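Local coordinates for protein L-asparaginase 1 (Escherichia coli, PDB 6NXC) that hydrolyses L-asparagine to L-aspartate and ammonium as a homotetrameric cytoplasmic enzyme that binds a second asparagine as allosteric activator, at residues I26-T31 / P67-H72; F105-G110 / V132-S137; V235-G240 / R260-G265; Q252-L257 / R283-V288. The protein carries 1 engineered substitution. All blocks are in the same frame, centred on the assembly; numbering follows the deposited sequence.

Contact 1 (I26-T31 / P67-H72); sequences IYVAYT and PDFTIH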
loop_
_atom_site.group_PDB
_atom_site.type_symbol
_atom_site.label_atom_id
_atom_site.label_comp_id
_atom_site.label_asym_id
_atom_site.label_seq_id
_atom_site.Cartn_x
_atom_site.Cartn_y
_atom_site.Cartn_z
ATOM N N ILE B 26 30.133 11.343 -13.798
ATOM C CA ILE B 26 28.703 11.561 -14.121
ATOM C C ILE B 26 28.487 13.039 -14.462
ATOM O O ILE B 26 29.007 13.974 -13.802
ATOM C CB ILE B 26 27.815 11.093 -12.973
ATOM C CG1 ILE B 26 28.110 9.661 -12.470
ATOM C CG2 ILE B 26 26.347 11.285 -13.319
ATOM C CD1 ILE B 26 28.000 8.615 -13.555
ATOM N N TYR B 27 27.781 13.256 -15.527
ATOM C CA TYR B 27 27.383 14.611 -15.950
ATOM C C TYR B 27 26.018 14.955 -15.351
ATOM O O TYR B 27 25.012 14.191 -15.558
ATOM C CB TYR B 27 27.310 14.669 -17.465
ATOM C CG TYR B 27 27.006 16.027 -18.063
ATOM C CD1 TYR B 27 28.031 16.972 -18.201
ATOM C CD2 TYR B 27 25.753 16.352 -18.571
ATOM C CE1 TYR B 27 27.815 18.197 -18.799
ATOM C CE2 TYR B 27 25.517 17.605 -19.161
ATOM C CZ TYR B 27 26.562 18.509 -19.296
ATOM O OH TYR B 27 26.390 19.701 -19.946
ATOM N N VAL B 28 25.934 16.138 -14.734
ATOM C CA VAL B 28 24.636 16.553 -14.124
ATOM C C VAL B 28 24.175 17.813 -14.906
ATOM O O VAL B 28 24.858 18.828 -14.826
ATOM C CB VAL B 28 24.841 16.869 -12.662
ATOM C CG1 VAL B 28 23.484 17.282 -12.018
ATOM C CG2 VAL B 28 25.432 15.728 -11.877
ATOM N N ALA B 29 23.031 17.685 -15.541
ATOM C CA ALA B 29 22.304 18.750 -16.273
ATOM C C ALA B 29 21.385 19.394 -15.247
ATOM O O ALA B 29 20.332 18.845 -14.929
ATOM C CB ALA B 29 21.629 18.170 -17.481
ATOM N N TYR B 30 21.817 20.530 -14.703
ATOM C CA TYR B 30 21.005 21.307 -13.759
ATOM C C TYR B 30 20.025 22.189 -14.601
ATOM O O TYR B 30 20.375 23.272 -14.943
ATOM C CB TYR B 30 21.935 22.030 -12.814
ATOM C CG TYR B 30 21.201 22.879 -11.801
ATOM C CD1 TYR B 30 19.925 22.616 -11.439
ATOM C CD2 TYR B 30 21.826 24.009 -11.308
ATOM C CE1 TYR B 30 19.268 23.422 -10.510
ATOM C CE2 TYR B 30 21.196 24.824 -10.385
ATOM C CZ TYR B 30 19.937 24.506 -9.957
ATOM O OH TYR B 30 19.295 25.354 -9.089
ATOM N N THR B 31 18.806 21.724 -14.894
ATOM C CA THR B 31 17.860 22.418 -15.775
ATOM C C THR B 31 17.124 23.516 -14.997
ATOM O O THR B 31 16.596 24.412 -15.659
ATOM C CB THR B 31 16.939 21.449 -16.532
ATOM O OG1 THR B 31 16.040 20.859 -15.593
ATOM C CG2 THR B 31 17.730 20.457 -17.311
ATOM N N PRO B 67 30.939 8.671 -7.257
ATOM C CA PRO B 67 31.506 8.955 -8.583
ATOM C C PRO B 67 31.934 10.430 -8.546
ATOM O O PRO B 67 31.392 11.255 -7.703
ATOM C CB PRO B 67 30.365 8.866 -9.579
ATOM C CG PRO B 67 29.125 9.170 -8.710
ATOM C CD PRO B 67 29.481 8.518 -7.372
ATOM N N ASP B 68 32.892 10.824 -9.377
ATOM C CA ASP B 68 33.124 12.265 -9.711
ATOM C C ASP B 68 31.915 12.787 -10.533
ATOM O O ASP B 68 31.176 11.967 -11.245
ATOM C CB ASP B 68 34.349 12.473 -10.559
ATOM C CG ASP B 68 35.644 12.246 -9.790
ATOM O OD1 ASP B 68 35.672 12.607 -8.632
ATOM O OD2 ASP B 68 36.585 11.711 -10.357
ATOM N N PHE B 69 31.580 14.051 -10.357
ATOM C CA PHE B 69 30.489 14.631 -11.161
ATOM C C PHE B 69 30.832 16.052 -11.578
ATOM O O PHE B 69 31.551 16.774 -10.884
ATOM C CB PHE B 69 29.153 14.473 -10.435
ATOM C CG PHE B 69 29.055 15.138 -9.108
ATOM C CD1 PHE B 69 29.516 14.532 -7.928
ATOM C CD2 PHE B 69 28.529 16.411 -9.027
ATOM C CE1 PHE B 69 29.434 15.220 -6.710
ATOM C CE2 PHE B 69 28.469 17.078 -7.807
ATOM C CZ PHE B 69 28.945 16.490 -6.658
ATOM N N THR B 70 30.181 16.470 -12.634
ATOM C CA THR B 70 30.355 17.791 -13.273
ATOM C C THR B 70 28.950 18.378 -13.439
ATOM O O THR B 70 28.119 17.657 -14.009
ATOM C CB THR B 70 31.016 17.627 -14.646
ATOM O OG1 THR B 70 32.301 17.093 -14.371
ATOM C CG2 THR B 70 31.233 18.974 -15.307
ATOM N N ILE B 71 28.676 19.556 -12.874
ATOM C CA ILE B 71 27.363 20.270 -13.047
ATOM C C ILE B 71 27.431 21.254 -14.205
ATOM O O ILE B 71 28.287 22.185 -14.176
ATOM C CB ILE B 71 26.938 20.963 -11.723
ATOM C CG1 ILE B 71 26.868 19.923 -10.622
ATOM C CG2 ILE B 71 25.608 21.776 -11.873
ATOM C CD1 ILE B 71 26.810 20.550 -9.273
ATOM N N HIS B 72 26.449 21.150 -15.103
ATOM C CA HIS B 72 26.132 22.117 -16.164
ATOM C C HIS B 72 24.878 22.839 -15.691
ATOM O O HIS B 72 23.845 22.234 -15.710
ATOM C CB HIS B 72 25.997 21.427 -17.511
ATOM C CG HIS B 72 25.496 22.405 -18.544
ATOM N ND1 HIS B 72 24.608 22.038 -19.606
ATOM C CD2 HIS B 72 25.683 23.738 -18.635
ATOM C CE1 HIS B 72 24.301 23.126 -20.284
ATOM N NE2 HIS B 72 24.913 24.193 -19.669
#
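Y27 and H72 lie side by side on one face of a parallel strand pair, pointing the same way. Y27 CG is anti to the backbone N (chi1 -176°), which carries the ring across to H72 on the partner strand. From CB outward, the first contacts come at CE1 and CE2, both by H72 CB, with CE1 3.9 Å from it. CZ comes closer, 3.5 Å from the same H72 CB. At the tip, Y27 OH stands 3.0 Å from both H72 ND1 and H72 CB. Y27 OH is hydrogen-bonded to D94 OD1, and H72 ND1 to D94 OD2. The Y27 ring also stacks on H98. With an alanine here, D94 OD1 would probably lose this partner and H72 CB the ring beside it.

I26, V28, F69 and I71 make the other face, adjoined by P67 and Y30. I26 CG1 meets P67 CB at 3.8 Å, V28 CB meets I71 CG1 at 4.2 Å, and Y30 CB meets I71 CG2 at 3.8 Å. L156 of helix 148-161 covers I26, V28 and F69. Five backbone hydrogen bonds join the strands. The straightest runs from H72 N to V28 O (2.8 Å, 176°). This is regular parallel pairing in the large mixed sheet of the asparaginase N-terminal domain, where 68-78 is the outermost strand and 25-32 its inner neighbour.

Contact 2 (F105-G110 / V132-S137); sequences FVILHG and VIVTGS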
loop_
_atom_site.group_PDB
_atom_site.type_symbol
_atom_site.label_atom_id
_atom_site.label_comp_id
_atom_site.label_asym_id
_atom_site.label_seq_id
_atom_site.Cartn_x
_atom_site.Cartn_y
_atom_site.Cartn_z
ATOM N N PHE B 105 24.447 10.192 -16.892
ATOM C CA PHE B 105 23.813 11.527 -16.945
ATOM C C PHE B 105 22.730 11.576 -15.870
ATOM O O PHE B 105 21.834 10.709 -15.878
ATOM C CB PHE B 105 23.292 11.685 -18.384
ATOM C CG PHE B 105 24.418 11.510 -19.374
ATOM C CD1 PHE B 105 25.190 12.585 -19.802
ATOM C CD2 PHE B 105 24.668 10.253 -19.867
ATOM C CE1 PHE B 105 26.266 12.377 -20.656
ATOM C CE2 PHE B 105 25.786 10.025 -20.651
ATOM C CZ PHE B 105 26.610 11.075 -20.975
ATOM N N VAL B 106 22.759 12.600 -15.071
ATOM C CA VAL B 106 21.620 12.916 -14.170
ATOM C C VAL B 106 21.028 14.245 -14.600
ATOM O O VAL B 106 21.779 15.262 -14.791
ATOM C CB VAL B 106 22.106 12.949 -12.725
ATOM C CG1 VAL B 106 21.020 13.518 -11.795
ATOM C CG2 VAL B 106 22.574 11.574 -12.264
ATOM N N ILE B 107 19.732 14.250 -14.788
ATOM C CA ILE B 107 19.007 15.442 -15.213
ATOM C C ILE B 107 18.318 15.936 -13.926
ATOM O O ILE B 107 17.344 15.291 -13.509
ATOM C CB ILE B 107 18.051 15.168 -16.381
ATOM C CG1 ILE B 107 18.627 14.417 -17.602
ATOM C CG2 ILE B 107 17.417 16.419 -16.885
ATOM C CD1 ILE B 107 19.930 14.953 -18.111
ATOM N N LEU B 108 18.751 17.085 -13.403
ATOM C CA LEU B 108 18.101 17.677 -12.228
ATOM C C LEU B 108 16.994 18.578 -12.775
ATOM O O LEU B 108 17.321 19.414 -13.712
ATOM C CB LEU B 108 19.076 18.562 -11.453
ATOM C CG LEU B 108 19.875 17.879 -10.377
ATOM C CD1 LEU B 108 20.734 18.918 -9.623
ATOM C CD2 LEU B 108 18.959 17.147 -9.404
ATOM N N HIS B 109 15.775 18.529 -12.255
ATOM C CA HIS B 109 14.581 19.010 -12.992
ATOM C C HIS B 109 13.511 19.317 -11.942
ATOM O O HIS B 109 13.516 18.668 -10.894
ATOM C CB HIS B 109 14.096 17.893 -13.937
ATOM C CG HIS B 109 13.167 18.259 -15.022
ATOM N ND1 HIS B 109 11.835 18.584 -14.719
ATOM C CD2 HIS B 109 13.301 18.335 -16.396
ATOM C CE1 HIS B 109 11.193 18.843 -15.875
ATOM N NE2 HIS B 109 12.047 18.626 -16.921
ATOM N N GLY B 110 12.646 20.246 -12.240
ATOM C CA GLY B 110 11.474 20.518 -11.382
ATOM C C GLY B 110 10.562 19.334 -11.369
ATOM O O GLY B 110 10.498 18.566 -12.394
ATOM N N VAL B 132 20.628 7.459 -17.996
ATOM C CA VAL B 132 20.113 8.839 -17.946
ATOM C C VAL B 132 19.036 8.779 -16.903
ATOM O O VAL B 132 18.071 8.010 -17.085
ATOM C CB VAL B 132 19.557 9.298 -19.292
ATOM C CG1 VAL B 132 18.959 10.637 -19.137
ATOM C CG2 VAL B 132 20.567 9.288 -20.444
ATOM N N ILE B 133 19.233 9.517 -15.839
ATOM C CA ILE B 133 18.341 9.490 -14.662
ATOM C C ILE B 133 17.853 10.895 -14.370
ATOM O O ILE B 133 18.665 11.821 -14.076
ATOM C CB ILE B 133 19.088 8.940 -13.435
ATOM C CG1 ILE B 133 19.818 7.614 -13.713
ATOM C CG2 ILE B 133 18.117 8.892 -12.285
ATOM C CD1 ILE B 133 20.352 6.918 -12.455
ATOM N N VAL B 134 16.527 11.071 -14.392
ATOM C CA VAL B 134 15.937 12.358 -14.042
ATOM C C VAL B 134 15.593 12.284 -12.552
ATOM O O VAL B 134 14.995 11.300 -12.140
ATOM C CB VAL B 134 14.719 12.645 -14.938
ATOM C CG1 VAL B 134 14.173 14.023 -14.743
ATOM C CG2 VAL B 134 15.010 12.400 -16.442
ATOM N N THR B 135 15.862 13.351 -11.839
ATOM C CA THR B 135 15.534 13.508 -10.388
ATOM C C THR B 135 15.375 14.978 -10.022
ATOM O O THR B 135 15.620 15.881 -10.820
ATOM C CB THR B 135 16.566 12.737 -9.524
ATOM O OG1 THR B 135 15.929 12.475 -8.265
ATOM C CG2 THR B 135 17.875 13.458 -9.267
ATOM N N GLY B 136 14.971 15.201 -8.778
ATOM C CA GLY B 136 14.759 16.522 -8.224
ATOM C C GLY B 136 14.234 16.395 -6.825
ATOM O O GLY B 136 14.682 15.471 -6.122
ATOM N N SER B 137 13.535 17.425 -6.361
ATOM C CA SER B 137 13.069 17.361 -4.986
ATOM C C SER B 137 11.821 18.180 -4.814
ATOM O O SER B 137 11.491 19.078 -5.626
ATOM C CB SER B 137 14.129 17.864 -4.037
ATOM O OG SER B 137 14.433 19.179 -4.356
HETATM O O HOH W 1 13.313 19.641 -8.267
#
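F105-L108 and V132-T135 are neighbouring parallel strands of the N-terminal domain sheet, linked by a beta-alpha-beta crossover through helix 114-124. The chain then enters the substrate site: T111 and D112, which bind L-asparagine, follow just after H109 and G110. In the strands, I107 is held through both its N and its O. Its N donates to I133 O (2.7 Å), and its O accepts from T135 N (3.0 Å). Farther on, H109 N reaches T135 O only in a weak bond.

The side chains pair by face. On one, I107 CG1 touches V132 CG1 and I107 CB touches V134 CG2, both at 4.1 Å. V134 CG1 also meets H109 CB. On the other, T135 OG1 is anti to the backbone N (chi1 -157°) and bonds F170 O. This puts T135 CG2 between the backbone N and the carbonyl carbon, where it meets L108 CD2 at 3.8 Å and V106 CG1.

H109 ND1 donates to G110 O (2.7 Å, 169°), in the ring plane and on a carbonyl lone pair. Its NE2 bonds T117 OG1. G136 CA lies 3.6 Å from H109 O, and a CB there would clash with that oxygen. Water 1 bridges H109 O (2.8 Å) and S137 N. The chemistry therefore changes along the pair. Apolar pairing in the strands gives way to polar and water-mediated bonds near H109, whose ring is held at both nitrogens, its rotation fixed, next to S80 of the substrate site.

Contact 3 (V235-G240 / R260-G265); sequences VTIYPG and RSYGVG. With ASN (asparagine), chain O; EDO (1,2-ethanediol), chain C.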
loop_
_atom_site.group_PDB
_atom_site.type_symbol
_atom_site.label_atom_id
_atom_site.label_comp_id
_atom_site.label_asym_id
_atom_site.label_seq_id
_atom_site.Cartn_x
_atom_site.Cartn_y
_atom_site.Cartn_z
ATOM N N VAL B 235 -8.248 15.905 -24.481
ATOM C CA VAL B 235 -9.680 15.928 -24.126
ATOM C C VAL B 235 -10.001 14.977 -22.979
ATOM O O VAL B 235 -9.646 13.876 -23.055
ATOM C CB VAL B 235 -10.466 15.506 -25.351
ATOM C CG1 VAL B 235 -11.942 15.564 -25.073
ATOM C CG2 VAL B 235 -10.097 16.338 -26.557
ATOM N N THR B 236 -10.524 15.500 -21.904
ATOM C CA THR B 236 -11.013 14.752 -20.779
ATOM C C THR B 236 -12.457 14.431 -21.104
ATOM O O THR B 236 -13.250 15.358 -21.315
ATOM C CB THR B 236 -10.846 15.510 -19.485
ATOM O OG1 THR B 236 -9.418 15.637 -19.338
ATOM C CG2 THR B 236 -11.451 14.681 -18.347
ATOM N N ILE B 237 -12.818 13.184 -21.021
ATOM C CA ILE B 237 -14.237 12.806 -21.176
ATOM C C ILE B 237 -14.922 12.895 -19.833
ATOM O O ILE B 237 -14.362 12.461 -18.803
ATOM C CB ILE B 237 -14.355 11.370 -21.698
ATOM C CG1 ILE B 237 -13.575 11.149 -22.995
ATOM C CG2 ILE B 237 -15.807 10.987 -21.792
ATOM C CD1 ILE B 237 -13.995 12.033 -24.142
ATOM N N TYR B 238 -16.072 13.544 -19.777
ATOM C CA TYR B 238 -16.795 13.728 -18.523
ATOM C C TYR B 238 -18.274 13.899 -18.857
ATOM O O TYR B 238 -18.580 14.251 -19.994
ATOM C CB TYR B 238 -16.287 14.916 -17.733
ATOM C CG TYR B 238 -16.263 16.197 -18.506
ATOM C CD1 TYR B 238 -15.140 16.503 -19.235
ATOM C CD2 TYR B 238 -17.346 17.073 -18.524
ATOM C CE1 TYR B 238 -15.103 17.598 -20.086
ATOM C CE2 TYR B 238 -17.267 18.247 -19.263
ATOM C CZ TYR B 238 -16.187 18.446 -20.111
ATOM O OH TYR B 238 -16.060 19.559 -20.919
ATOM N N PRO B 239 -19.168 13.735 -17.883
ATOM C CA PRO B 239 -20.596 13.752 -18.219
ATOM C C PRO B 239 -20.967 15.191 -18.627
ATOM O O PRO B 239 -20.583 16.157 -17.950
ATOM C CB PRO B 239 -21.303 13.240 -16.966
ATOM C CG PRO B 239 -20.222 12.302 -16.354
ATOM C CD PRO B 239 -18.971 13.134 -16.558
ATOM N N GLY B 240 -21.671 15.252 -19.755
ATOM C CA GLY B 240 -22.080 16.547 -20.314
ATOM C C GLY B 240 -21.097 17.085 -21.355
ATOM O O GLY B 240 -21.475 18.044 -22.022
ATOM N N ARG B 260 -8.873 11.224 -22.826
ATOM C CA ARG B 260 -8.850 10.606 -21.463
ATOM C C ARG B 260 -10.196 10.039 -21.183
ATOM O O ARG B 260 -11.013 10.745 -20.636
ATOM C CB ARG B 260 -8.397 11.612 -20.429
ATOM C CG ARG B 260 -7.043 12.257 -20.653
ATOM C CD ARG B 260 -6.541 13.212 -19.576
ATOM N NE ARG B 260 -6.526 12.602 -18.283
ATOM C CZ ARG B 260 -7.399 12.817 -17.284
ATOM N NH1 ARG B 260 -8.365 13.738 -17.386
ATOM N NH2 ARG B 260 -7.257 12.114 -16.170
ATOM N N SER B 261 -10.436 8.802 -21.563
ATOM C CA SER B 261 -11.791 8.202 -21.458
ATOM C C SER B 261 -11.983 7.503 -20.133
ATOM O O SER B 261 -11.027 7.313 -19.348
ATOM C CB SER B 261 -11.967 7.141 -22.539
ATOM O OG SER B 261 -11.837 7.744 -23.769
ATOM N N TYR B 262 -13.181 7.000 -19.949
ATOM C CA TYR B 262 -13.527 6.275 -18.705
ATOM C C TYR B 262 -12.969 4.856 -18.742
ATOM O O TYR B 262 -13.015 4.135 -19.785
ATOM C CB TYR B 262 -15.047 6.194 -18.567
ATOM C CG TYR B 262 -15.816 7.497 -18.607
ATOM C CD1 TYR B 262 -15.535 8.595 -17.840
ATOM C CD2 TYR B 262 -16.879 7.575 -19.518
ATOM C CE1 TYR B 262 -16.323 9.744 -17.891
ATOM C CE2 TYR B 262 -17.667 8.705 -19.589
ATOM C CZ TYR B 262 -17.346 9.820 -18.811
ATOM O OH TYR B 262 -18.158 10.918 -18.796
ATOM N N GLY B 263 -12.628 4.369 -17.553
ATOM C CA GLY B 263 -12.350 2.944 -17.342
ATOM C C GLY B 263 -11.385 2.375 -18.363
ATOM O O GLY B 263 -10.291 2.988 -18.623
ATOM N N VAL B 264 -11.815 1.309 -18.995
ATOM C CA VAL B 264 -10.936 0.602 -19.993
ATOM C C VAL B 264 -11.155 1.230 -21.390
ATOM O O VAL B 264 -10.830 0.609 -22.449
ATOM C CB VAL B 264 -11.115 -0.912 -19.945
ATOM C CG1 VAL B 264 -10.765 -1.459 -18.603
ATOM C CG2 VAL B 264 -12.498 -1.388 -20.375
ATOM N N GLY B 265 -11.593 2.459 -21.448
ATOM C CA GLY B 265 -11.521 3.295 -22.677
ATOM C C GLY B 265 -12.911 3.577 -23.233
ATOM O O GLY B 265 -13.102 3.558 -24.401
HETATM N N ASN O . -4.118 8.176 -16.746
HETATM C CA ASN O . -3.960 9.283 -15.704
HETATM C C ASN O . -4.310 10.625 -16.359
HETATM O O ASN O . -5.151 10.518 -17.349
HETATM C CB ASN O . -2.535 9.270 -15.128
HETATM C CG ASN O . -1.456 9.652 -16.132
HETATM O OD1 ASN O . -1.634 9.457 -17.320
HETATM N ND2 ASN O . -0.402 10.302 -15.698
HETATM O OXT ASN O . -3.765 11.753 -15.930
HETATM C C1 EDO C . -13.912 -1.196 -16.443
HETATM O O1 EDO C . -13.081 -0.281 -15.806
HETATM C C2 EDO C . -15.029 -0.570 -17.276
HETATM O O2 EDO C . -14.560 0.437 -18.217
#
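T236 and R260 lie side by side on one sheet face, pointing the same way. The arginine chain bends at chi3 (55°), which turns the guanidinium so that its two sides serve different partners. NH1 donates to T236 OG1 at 2.9 Å, with the oxygen in the guanidinium plane. NE and NH2 both donate to one carboxylate oxygen, atom O of the bound asparagine, at 2.7 Å from NE and 2.9 Å from NH2. This asparagine occupies the allosteric activator site. T236 is thus a second-shell residue that probably helps to orient R260.

I237 and Y262 cross at about a right angle. I237 CG2 sits over one face of the Y262 ring in a CH-pi contact, 3.9 Å from the centroid. P239 CD comes instead to the ring's edge, 3.3 Å from Y262 OH. The ring is therefore packed from two directions by I237 and P239 of the segment after the strand. Two backbone bonds close the pair: R260 N to V235 O (174°) and I237 N to R260 O.

Q292 NE2 also bonds the oxygens of I237 and R260. R260 and T236 face their own copies in the second subunit, while T113 of that subunit packs on Y262. Within the chain, strands 232-236 and 256-261 are parallel neighbours in the C-terminal domain sheet, joined through helix 243-250, and strand 286-291 follows on the far side of 256-261.

Contact 4 (Q252-L257 / R283-V288); sequences QPVKAL and RGIVVV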
loop_
_atom_site.group_PDB
_atom_site.type_symbol
_atom_site.label_atom_id
_atom_site.label_comp_id
_atom_site.label_asym_id
_atom_site.label_seq_id
_atom_site.Cartn_x
_atom_site.Cartn_y
_atom_site.Cartn_z
ATOM N N GLN B 252 -8.039 25.426 -36.158
ATOM C CA GLN B 252 -6.611 25.786 -35.917
ATOM C C GLN B 252 -5.749 24.615 -36.384
ATOM O O GLN B 252 -6.220 23.693 -37.053
ATOM C CB GLN B 252 -6.404 26.180 -34.444
ATOM C CG GLN B 252 -7.212 27.403 -33.980
ATOM C CD GLN B 252 -6.542 28.295 -32.947
ATOM O OE1 GLN B 252 -5.748 27.860 -32.112
ATOM N NE2 GLN B 252 -6.863 29.580 -32.991
ATOM N N PRO B 253 -4.438 24.556 -36.065
ATOM C CA PRO B 253 -3.706 23.321 -36.344
ATOM C C PRO B 253 -4.124 22.385 -35.192
ATOM O O PRO B 253 -4.076 22.875 -34.036
ATOM C CB PRO B 253 -2.242 23.816 -36.394
ATOM C CG PRO B 253 -2.184 25.047 -35.441
ATOM C CD PRO B 253 -3.616 25.551 -35.335
ATOM N N VAL B 254 -4.698 21.200 -35.418
ATOM C CA VAL B 254 -4.494 20.062 -34.448
ATOM C C VAL B 254 -4.113 18.852 -35.265
ATOM O O VAL B 254 -4.716 18.696 -36.355
ATOM C CB VAL B 254 -5.641 19.867 -33.438
ATOM C CG1 VAL B 254 -6.061 18.438 -33.269
ATOM C CG2 VAL B 254 -5.281 20.429 -32.067
ATOM N N LYS B 255 -3.022 18.154 -34.901
ATOM C CA LYS B 255 -2.501 16.962 -35.611
ATOM C C LYS B 255 -2.896 15.655 -34.910
ATOM O O LYS B 255 -2.779 14.593 -35.496
ATOM C CB LYS B 255 -0.995 17.032 -35.712
ATOM C CG LYS B 255 -0.550 18.008 -36.806
ATOM C CD LYS B 255 0.760 17.607 -37.393
ATOM C CE LYS B 255 1.611 18.802 -37.728
ATOM N NZ LYS B 255 3.028 18.383 -37.904
ATOM N N ALA B 256 -3.211 15.753 -33.605
ATOM C CA ALA B 256 -3.504 14.563 -32.794
ATOM C C ALA B 256 -4.380 15.001 -31.635
ATOM O O ALA B 256 -4.394 16.160 -31.285
ATOM C CB ALA B 256 -2.213 13.922 -32.356
ATOM N N LEU B 257 -5.201 14.092 -31.213
ATOM C CA LEU B 257 -6.053 14.269 -30.052
ATOM C C LEU B 257 -5.805 13.069 -29.126
ATOM O O LEU B 257 -5.921 11.916 -29.577
ATOM C CB LEU B 257 -7.395 14.221 -30.761
ATOM C CG LEU B 257 -8.402 15.234 -30.338
ATOM C CD1 LEU B 257 -9.458 15.310 -31.421
ATOM C CD2 LEU B 257 -8.925 14.697 -29.011
ATOM N N ARG B 283 -9.637 13.447 -41.627
ATOM C CA ARG B 283 -8.737 14.561 -41.970
ATOM C C ARG B 283 -7.301 14.309 -41.569
ATOM O O ARG B 283 -6.517 15.261 -41.728
ATOM C CB ARG B 283 -9.185 15.856 -41.307
ATOM C CG ARG B 283 -10.454 16.431 -41.899
ATOM C CD ARG B 283 -11.098 17.342 -40.882
ATOM N NE ARG B 283 -11.696 18.544 -41.448
ATOM C CZ ARG B 283 -12.888 18.623 -42.031
ATOM N NH1 ARG B 283 -13.644 17.548 -42.198
ATOM N NH2 ARG B 283 -13.311 19.794 -42.484
ATOM N N GLY B 284 -6.934 13.101 -41.135
ATOM C CA GLY B 284 -5.531 12.712 -40.935
ATOM C C GLY B 284 -5.086 12.950 -39.492
ATOM O O GLY B 284 -3.882 12.718 -39.178
ATOM N N ILE B 285 -6.033 13.338 -38.640
ATOM C CA ILE B 285 -5.712 13.549 -37.213
ATOM C C ILE B 285 -5.557 12.187 -36.517
ATOM O O ILE B 285 -6.374 11.247 -36.751
ATOM C CB ILE B 285 -6.798 14.433 -36.607
ATOM C CG1 ILE B 285 -6.810 15.852 -37.185
ATOM C CG2 ILE B 285 -6.661 14.410 -35.103
ATOM C CD1 ILE B 285 -8.021 16.589 -36.863
ATOM N N VAL B 286 -4.475 11.995 -35.722
ATOM C CA VAL B 286 -4.248 10.755 -34.938
ATOM C C VAL B 286 -5.038 10.886 -33.642
ATOM O O VAL B 286 -4.723 11.766 -32.826
ATOM C CB VAL B 286 -2.755 10.525 -34.678
ATOM C CG1 VAL B 286 -2.588 9.324 -33.747
ATOM C CG2 VAL B 286 -2.001 10.381 -36.009
ATOM N N VAL B 287 -6.065 10.079 -33.469
ATOM C CA VAL B 287 -6.877 10.107 -32.230
ATOM C C VAL B 287 -6.534 8.862 -31.393
ATOM O O VAL B 287 -6.733 7.725 -31.877
ATOM C CB VAL B 287 -8.379 10.216 -32.521
ATOM C CG1 VAL B 287 -9.187 10.324 -31.277
ATOM C CG2 VAL B 287 -8.617 11.367 -33.424
ATOM N N VAL B 288 -6.004 9.075 -30.189
ATOM C CA VAL B 288 -5.547 8.012 -29.253
ATOM C C VAL B 288 -6.463 7.975 -28.026
ATOM O O VAL B 288 -6.600 8.973 -27.373
ATOM C CB VAL B 288 -4.071 8.201 -28.903
ATOM C CG1 VAL B 288 -3.565 7.011 -28.135
ATOM C CG2 VAL B 288 -3.263 8.324 -30.154
HETATM O O HOH W 2 -1.726 13.991 -38.001
#
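G284 and K255 meet through water 2, which donates to both carbonyl oxygens, 2.8 Å from G284 O and 2.8 Å from K255 O. G284 has positive phi and is the C-prime residue of a Schellman motif that ends helix 271-282, with I285 N bonded to A280 O and G284 N to S281 O.

I285 comes next and splits its branches over the other segment. CG1 is anti to the carbonyl carbon (chi1 -66°) and comes to 3.6 Å from V254 O. CG2 turns over the backbone, 3.9 Å from A256 CA. The I285 CA hydrogen points at K255 O. Were this a glycine, the branches over V254 O and A256 CA would be gone, and a gap is likely to open at the start of the pair.

With V286 the parallel pairing begins. This is a beta-alpha-beta unit of the C-terminal domain: strand 256-261, helix 271-282, strand 286-291. V286 N donates to K255 O at 3.1 Å, so that oxygen takes a backbone bond as well as the water. V286 O accepts from L257 N at 2.9 Å. V286 CB faces A256 CB on the side covered by L329 of helix 322-333, while V287 turns to the other face, toward L277 and S281 of helix 271-282.

V287 CA makes a CA-H...O contact with L257 O at 3.4 Å. V288 N donates to the same L257 O at 2.9 Å in a nearly straight bond (170°).

All four contacts join parallel strands, in two separate sheets. Contacts 1 and 2 share the N-terminal domain sheet and touch through neighbouring strands 25-32 and 104-108. Contacts 3 and 4 share strand 256-261 in the C-terminal domain sheet, on the opposite side of the chain's centre. The centres of contacts 1 and 3 lie about 42 Å apart. Contact 2 is wholly buried and ends at the substrate site. Contact 3 is also buried, partly by the second subunit, and carries an arginine that binds the activator. Contact 1 lies at the edge of its sheet and is partly buried. Contact 4 is mainly apolar and buried, with one water between two carbonyl oxygens at its start.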